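Local coordinates for xylose isomerase domain protein TIM barrel (Planctomyces limnophilus, PDB 3TVA), which binds a magnesium ion in a xylose isomerase-like TIM barrel and may act as an isomerase, at residues Tyr10-Phe16 with Tyr252-Ile258; Ile181-Asn187 with Val207-Lys213. All blocks are in the same frame, centred on the assembly; numbering follows the deposited sequence. Where two conformers were deposited one is given.

How the interactions relate
Both contacts are parallel strand pairings in the wall of one TIM barrel, their centres about 10 Å apart. Interaction 1 joins strand 13-18 to strand 256-258, the first and last in the chain, and so closes the barrel; interaction 2, between strands 179-183 and 207-216, is nested inside the loop that closure makes. Strands 207-216 and 256-258 are themselves neighbours in the sheet, with Thr257 O 2.7 Å from Cys212 N, a probable hydrogen bond, so the two pairings follow one another round the wall. Interaction 2 supplies Asp184 and His211 to the magnesium site; Glu259, directly after segment 252-258, and Glu158 complete its protein ligands.

Interaction 1 of 2, residues Tyr10-Phe16 with Tyr252-Ile258; sequences YWPIGVF and YRGPLTI
Leu256 presses its CD2 methyl over one face of the Trp11 indole, 3.9 Å from the centroid of the five-membered ring and only 8° off its normal, a true CH-pi contact. Its other methyl, CD1, lies against Trp11 CB (3.7 Å) and the six-membered side of the indole. With CG anti to the carbonyl carbon (chi1 -74°), Trp11 lies along segment 252-258, and NE1 donates a hydrogen bond to Tyr252 O at 2.9 Å, bent (145°) and from above the carbonyl plane. Arg253 NH1 grips that oxygen from the opposite face and also bonds to Trp248 O. Further along, Pro12 CG rests on the Pro255 ring, 3.9 Å from Pro255 CA. Gly14 CA and Thr257 CA, 4.3 Å apart, are the closest pair in the register, and Thr257 CG2 sits against Val15 C at 3.6 Å. On the face carrying Ile13 and Val15, Ile258 CD1 meets Ile13 CG2 at 3.8 Å, with helix 266-287 packed outside. Backbone bonds alternate, from Leu256 N to Pro12 O (2.9 Å) through to Phe16 N with Ile258 O, closing the barrel. Tyr252 O is thus satisfied by two donors, and the buried indole is held both by a polar bond and by a leucine methyl covering one face.

Interaction 2 of 2, residues Ile181-Asn187 with Val207-Lys213; sequences INFDPAN and VRSIHCK. With MG (magnesium ion), chain C.
Asp184 and Asn182 both hold CG anti to the backbone N (chi1 -176° in each), which carries the carboxylate and the amide across to His211, whose own CG lies anti to the carbonyl carbon (chi1 -71°). Asp184 OD2 and His211 ND1 then bind the magnesium ion at 2.4 and 2.5 Å, and Glu158 and Glu259 complete its protein ligands. Asn182 ND2 sits 3.0 Å above the centre of the imidazole, the amide and ring planes 62° apart; this is packing over a face, while His211 NE2 is held by Gln39. The amide is kept in place by Ser209 OG, which donates to a lone pair of Asn182 OD1 at 2.6 Å, by Gln39, which also bonds OD1, and by Glu158, which takes a bond from ND2. Lys213 bends at chi2 and chi3, its CD lying 3.5 Å from Ala186 CB, and forms a salt bridge, NZ on the syn side of Asp184 OD2 at 2.9 Å but tilted out of the carboxylate plane. Asp184 is the N-cap of helix 185-190, its OD1 accepting from Asn187 N, which meets it from above the carboxylate plane. In the backbone, the parallel strands are joined by bonds such as His211 N to Phe183 O (2.8 Å), after a beta bulge where Ile181 O meets Arg208 N and, weakly, Ser209 N. With metal and ammonium sharing one oxygen and a helix start engaging the other, the carboxylate is fixed in the orientation that presents OD2 to the magnesium ion.

Interaction 1 of 2, residues Tyr10-Phe16 with Tyr252-Ile258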
loop_
_atom_site.group_PDB
_atom_site.type_symbol
_atom_site.label_atom_id
_atom_site.label_comp_id
_atom_site.label_asym_id
_atom_site.label_seq_id
_atom_site.Cartn_x
_atom_site.Cartn_y
_atom_site.Cartn_z
ATOM N N TYR A 10 -4.343 19.675 -3.916
ATOM C CA TYR A 10 -3.182 18.831 -3.690
ATOM C C TYR A 10 -3.358 18.056 -2.418
ATOM O O TYR A 10 -3.969 18.552 -1.463
ATOM C CB TYR A 10 -1.931 19.683 -3.513
ATOM C CG TYR A 10 -1.696 20.680 -4.609
ATOM C CD1 TYR A 10 -1.208 21.951 -4.321
ATOM C CD2 TYR A 10 -1.944 20.345 -5.940
ATOM C CE1 TYR A 10 -0.978 22.873 -5.337
ATOM C CE2 TYR A 10 -1.722 21.251 -6.956
ATOM C CZ TYR A 10 -1.237 22.515 -6.653
ATOM O OH TYR A 10 -1.017 23.414 -7.672
ATOM N N TRP A 11 -2.777 16.863 -2.389
ATOM C CA TRP A 11 -2.642 16.103 -1.152
ATOM C C TRP A 11 -3.944 15.951 -0.355
ATOM O O TRP A 11 -3.949 16.200 0.844
ATOM C CB TRP A 11 -1.566 16.756 -0.266
ATOM C CG TRP A 11 -0.159 16.527 -0.751
ATOM C CD1 TRP A 11 0.227 15.825 -1.863
ATOM C CD2 TRP A 11 1.048 16.984 -0.127
ATOM N NE1 TRP A 11 1.598 15.826 -1.972
ATOM C CE2 TRP A 11 2.126 16.520 -0.914
ATOM C CE3 TRP A 11 1.322 17.731 1.025
ATOM C CZ2 TRP A 11 3.455 16.785 -0.590
ATOM C CZ3 TRP A 11 2.643 18.003 1.342
ATOM C CH2 TRP A 11 3.695 17.534 0.533
ATOM N N PRO A 12 -5.048 15.531 -1.011
ATOM C CA PRO A 12 -6.217 15.249 -0.165
ATOM C C PRO A 12 -5.838 14.139 0.806
ATOM O O PRO A 12 -5.069 13.256 0.443
ATOM C CB PRO A 12 -7.271 14.747 -1.161
ATOM C CG PRO A 12 -6.467 14.166 -2.306
ATOM C CD PRO A 12 -5.237 15.065 -2.398
ATOM N N ILE A 13 -6.288 14.231 2.045
ATOM C CA ILE A 13 -5.946 13.213 3.029
ATOM C C ILE A 13 -6.873 11.997 2.908
ATOM O O ILE A 13 -8.028 12.119 2.497
ATOM C CB ILE A 13 -5.842 13.810 4.451
ATOM C CG1 ILE A 13 -4.496 14.530 4.582
ATOM C CG2 ILE A 13 -5.922 12.732 5.523
ATOM C CD1 ILE A 13 -4.599 15.976 4.867
ATOM N N GLY A 14 -6.361 10.821 3.244
ATOM C CA GLY A 14 -7.161 9.624 3.143
ATOM C C GLY A 14 -6.805 8.703 4.276
ATOM O O GLY A 14 -5.863 8.963 5.034
ATOM N N VAL A 15 -7.612 7.665 4.450
ATOM C CA VAL A 15 -7.281 6.621 5.401
ATOM C C VAL A 15 -7.429 5.276 4.714
ATOM O O VAL A 15 -8.178 5.129 3.742
ATOM C CB VAL A 15 -8.153 6.671 6.687
ATOM C CG1 VAL A 15 -8.008 8.033 7.389
ATOM C CG2 VAL A 15 -9.609 6.376 6.358
ATOM N N PHE A 16 -6.685 4.298 5.209
ATOM C CA PHE A 16 -6.720 2.971 4.640
ATOM C C PHE A 16 -7.854 2.237 5.353
ATOM O O PHE A 16 -7.862 2.147 6.572
ATOM C CB PHE A 16 -5.358 2.280 4.816
ATOM C CG PHE A 16 -5.268 0.954 4.136
ATOM C CD1 PHE A 16 -4.675 0.841 2.887
ATOM C CD2 PHE A 16 -5.788 -0.183 4.737
ATOM C CE1 PHE A 16 -4.597 -0.387 2.244
ATOM C CE2 PHE A 16 -5.711 -1.422 4.099
ATOM C CZ PHE A 16 -5.106 -1.516 2.852
ATOM N N TYR A 252 4.917 14.759 -6.431
ATOM C CA TYR A 252 3.747 13.975 -6.040
ATOM C C TYR A 252 2.678 14.888 -5.461
ATOM O O TYR A 252 2.935 15.659 -4.531
ATOM C CB TYR A 252 4.104 12.895 -5.022
ATOM C CG TYR A 252 2.889 12.084 -4.638
ATOM C CD1 TYR A 252 2.381 11.112 -5.502
ATOM C CD2 TYR A 252 2.227 12.312 -3.430
ATOM C CE1 TYR A 252 1.254 10.364 -5.161
ATOM C CE2 TYR A 252 1.091 11.573 -3.078
ATOM C CZ TYR A 252 0.613 10.607 -3.949
ATOM O OH TYR A 252 -0.500 9.881 -3.614
ATOM N N ARG A 253 1.540 14.923 -6.150
ATOM C CA ARG A 253 0.356 15.670 -5.741
ATOM C C ARG A 253 -0.848 14.874 -5.208
ATOM O O ARG A 253 -1.867 15.464 -4.848
ATOM C CB ARG A 253 -0.030 16.657 -6.847
ATOM C CG ARG A 253 1.164 17.539 -7.284
ATOM C CD ARG A 253 1.590 18.513 -6.170
ATOM N NE ARG A 253 2.639 19.436 -6.601
ATOM C CZ ARG A 253 3.934 19.266 -6.346
ATOM N NH1 ARG A 253 4.338 18.208 -5.651
ATOM N NH2 ARG A 253 4.825 20.158 -6.771
ATOM N N GLY A 254 -0.745 13.548 -5.209
ATOM C CA GLY A 254 -1.904 12.697 -4.976
ATOM C C GLY A 254 -2.285 12.587 -3.504
ATOM O O GLY A 254 -1.761 13.321 -2.661
ATOM N N PRO A 255 -3.191 11.651 -3.182
ATOM C CA PRO A 255 -3.677 11.534 -1.802
ATOM C C PRO A 255 -2.584 11.136 -0.817
ATOM O O PRO A 255 -1.650 10.393 -1.158
ATOM C CB PRO A 255 -4.733 10.416 -1.890
ATOM C CG PRO A 255 -5.186 10.436 -3.320
ATOM C CD PRO A 255 -3.942 10.792 -4.117
ATOM N N LEU A 256 -2.703 11.624 0.408
ATOM C CA LEU A 256 -1.836 11.165 1.481
ATOM C C LEU A 256 -2.667 10.196 2.300
ATOM O O LEU A 256 -3.528 10.611 3.078
ATOM C CB LEU A 256 -1.421 12.351 2.358
ATOM C CG LEU A 256 -0.719 13.539 1.673
ATOM C CD1 LEU A 256 -0.491 14.698 2.664
ATOM C CD2 LEU A 256 0.606 13.103 1.045
ATOM N N THR A 257 -2.378 8.906 2.179
ATOM C CA THR A 257 -3.241 7.921 2.793
ATOM C C THR A 257 -2.637 7.423 4.096
ATOM O O THR A 257 -1.617 6.726 4.103
ATOM C CB THR A 257 -3.526 6.722 1.860
ATOM O OG1 THR A 257 -3.959 7.196 0.577
ATOM C CG2 THR A 257 -4.609 5.820 2.473
ATOM N N ILE A 258 -3.282 7.785 5.195
ATOM C CA ILE A 258 -2.842 7.373 6.514
ATOM C C ILE A 258 -3.133 5.894 6.731
ATOM O O ILE A 258 -4.259 5.422 6.538
ATOM C CB ILE A 258 -3.569 8.157 7.624
ATOM C CG1 ILE A 258 -3.456 9.660 7.395
ATOM C CG2 ILE A 258 -3.026 7.770 8.987
ATOM C CD1 ILE A 258 -4.472 10.477 8.210
#

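Interaction 2 of 2, residues Ile181-Asn187 with Val207-Lys213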
loop_
_atom_site.group_PDB
_atom_site.type_symbol
_atom_site.label_atom_id
_atom_site.label_comp_id
_atom_site.label_asym_id
_atom_site.label_seq_id
_atom_site.Cartn_x
_atom_site.Cartn_y
_atom_site.Cartn_z
ATOM N N ILE A 181 4.303 2.193 -7.966
ATOM C CA ILE A 181 4.601 1.915 -6.567
ATOM C C ILE A 181 3.604 2.613 -5.651
ATOM O O ILE A 181 3.242 3.775 -5.890
ATOM C CB ILE A 181 6.016 2.432 -6.236
ATOM C CG1 ILE A 181 7.075 1.557 -6.924
ATOM C CG2 ILE A 181 6.251 2.507 -4.710
ATOM C CD1 ILE A 181 8.469 2.147 -6.831
ATOM N N ASN A 182 3.130 1.899 -4.631
ATOM C CA ASN A 182 2.543 2.566 -3.474
ATOM C C ASN A 182 3.636 2.689 -2.429
ATOM O O ASN A 182 4.033 1.689 -1.807
ATOM C CB ASN A 182 1.374 1.773 -2.876
ATOM C CG ASN A 182 0.699 2.528 -1.729
ATOM O OD1 ASN A 182 -0.155 3.396 -1.956
ATOM N ND2 ASN A 182 1.096 2.220 -0.492
ATOM N N PHE A 183 4.100 3.910 -2.197
ATOM C CA PHE A 183 5.266 4.075 -1.343
ATOM C C PHE A 183 4.882 4.116 0.136
ATOM O O PHE A 183 4.012 4.900 0.550
ATOM C CB PHE A 183 6.083 5.318 -1.723
ATOM C CG PHE A 183 7.454 5.341 -1.084
ATOM C CD1 PHE A 183 7.671 6.019 0.102
ATOM C CD2 PHE A 183 8.515 4.641 -1.656
ATOM C CE1 PHE A 183 8.929 6.015 0.708
ATOM C CE2 PHE A 183 9.777 4.632 -1.061
ATOM C CZ PHE A 183 9.985 5.312 0.120
ATOM N N ASP A 184 5.524 3.252 0.917
ATOM C CA ASP A 184 5.330 3.195 2.371
ATOM C C ASP A 184 6.666 3.273 3.111
ATOM O O ASP A 184 7.369 2.280 3.230
ATOM C CB ASP A 184 4.552 1.953 2.816
ATOM C CG ASP A 184 4.274 1.951 4.327
ATOM O OD1 ASP A 184 5.041 2.537 5.116
ATOM O OD2 ASP A 184 3.265 1.380 4.754
ATOM N N PRO A 185 7.050 4.466 3.563
ATOM C CA PRO A 185 8.371 4.601 4.198
ATOM C C PRO A 185 8.539 3.776 5.486
ATOM O O PRO A 185 9.655 3.343 5.784
ATOM C CB PRO A 185 8.452 6.093 4.498
ATOM C CG PRO A 185 7.011 6.504 4.716
ATOM C CD PRO A 185 6.166 5.613 3.834
ATOM N N ALA A 186 7.461 3.562 6.242
ATOM C CA ALA A 186 7.581 2.834 7.492
ATOM C C ALA A 186 7.972 1.385 7.244
ATOM O O ALA A 186 8.694 0.794 8.056
ATOM C CB ALA A 186 6.289 2.915 8.305
ATOM N N ASN A 187 7.534 0.823 6.115
ATOM C CA ASN A 187 7.864 -0.567 5.789
ATOM C C ASN A 187 9.366 -0.816 5.712
ATOM O O ASN A 187 9.852 -1.842 6.167
ATOM C CB ASN A 187 7.182 -1.040 4.492
ATOM C CG ASN A 187 5.664 -1.198 4.651
ATOM O OD1 ASN A 187 5.131 -1.094 5.757
ATOM N ND2 ASN A 187 4.971 -1.474 3.547
ATOM N N VAL A 207 6.407 6.374 -8.408
ATOM C CA VAL A 207 5.488 6.491 -7.271
ATOM C C VAL A 207 4.124 6.955 -7.772
ATOM O O VAL A 207 4.030 8.007 -8.408
ATOM C CB VAL A 207 6.011 7.521 -6.254
ATOM C CG1 VAL A 207 4.947 7.827 -5.197
ATOM C CG2 VAL A 207 7.294 7.017 -5.602
ATOM N N ARG A 208 3.089 6.135 -7.583
ATOM C CA ARG A 208 1.730 6.545 -7.938
ATOM C C ARG A 208 0.761 6.796 -6.779
ATOM O O ARG A 208 -0.309 7.366 -6.981
ATOM C CB ARG A 208 1.112 5.491 -8.869
ATOM C CG ARG A 208 1.989 5.087 -10.034
ATOM C CD ARG A 208 1.683 5.854 -11.328
ATOM N NE ARG A 208 2.257 5.115 -12.448
ATOM C CZ ARG A 208 1.559 4.420 -13.345
ATOM N NH1 ARG A 208 0.219 4.407 -13.320
ATOM N NH2 ARG A 208 2.213 3.758 -14.290
ATOM N N SER A 209 1.122 6.354 -5.578
ATOM C CA SER A 209 0.270 6.532 -4.401
ATOM C C SER A 209 1.147 6.327 -3.189
ATOM O O SER A 209 2.242 5.792 -3.311
ATOM C CB SER A 209 -0.944 5.582 -4.388
ATOM O OG SER A 209 -0.538 4.224 -4.366
ATOM N N ILE A 210 0.705 6.755 -2.017
ATOM C CA ILE A 210 1.575 6.610 -0.852
ATOM C C ILE A 210 0.799 6.274 0.405
ATOM O O ILE A 210 -0.396 6.535 0.496
ATOM C CB ILE A 210 2.389 7.897 -0.560
ATOM C CG1 ILE A 210 1.458 9.016 -0.122
ATOM C CG2 ILE A 210 3.229 8.351 -1.789
ATOM C CD1 ILE A 210 1.907 9.694 1.136
ATOM N N HIS A 211 1.503 5.697 1.375
ATOM C CA HIS A 211 0.980 5.551 2.716
ATOM C C HIS A 211 1.765 6.431 3.679
ATOM O O HIS A 211 2.994 6.547 3.579
ATOM C CB HIS A 211 1.003 4.079 3.137
ATOM C CG HIS A 211 -0.019 3.252 2.420
ATOM N ND1 HIS A 211 0.001 1.876 2.404
ATOM C CD2 HIS A 211 -1.094 3.617 1.679
ATOM C CE1 HIS A 211 -1.005 1.423 1.679
ATOM N NE2 HIS A 211 -1.691 2.460 1.230
ATOM N N CYS A 212 1.046 7.088 4.582
ATOM C CA CYS A 212 1.687 7.805 5.663
ATOM C C CYS A 212 1.591 6.935 6.892
ATOM O O CYS A 212 0.512 6.755 7.461
ATOM C CB CYS A 212 1.001 9.148 5.917
ATOM S SG CYS A 212 1.259 10.289 4.540
ATOM N N LYS A 213 2.739 6.400 7.289
ATOM C CA LYS A 213 2.827 5.492 8.421
ATOM C C LYS A 213 4.215 5.708 9.018
ATOM O O LYS A 213 5.129 6.148 8.314
ATOM C CB LYS A 213 2.648 4.041 7.960
ATOM C CG LYS A 213 2.429 3.078 9.119
ATOM C CD LYS A 213 3.029 1.710 8.863
ATOM C CE LYS A 213 2.269 0.945 7.851
ATOM N NZ LYS A 213 3.115 -0.108 7.186
HETATM MG MG MG C . 1.430 0.316 3.661
#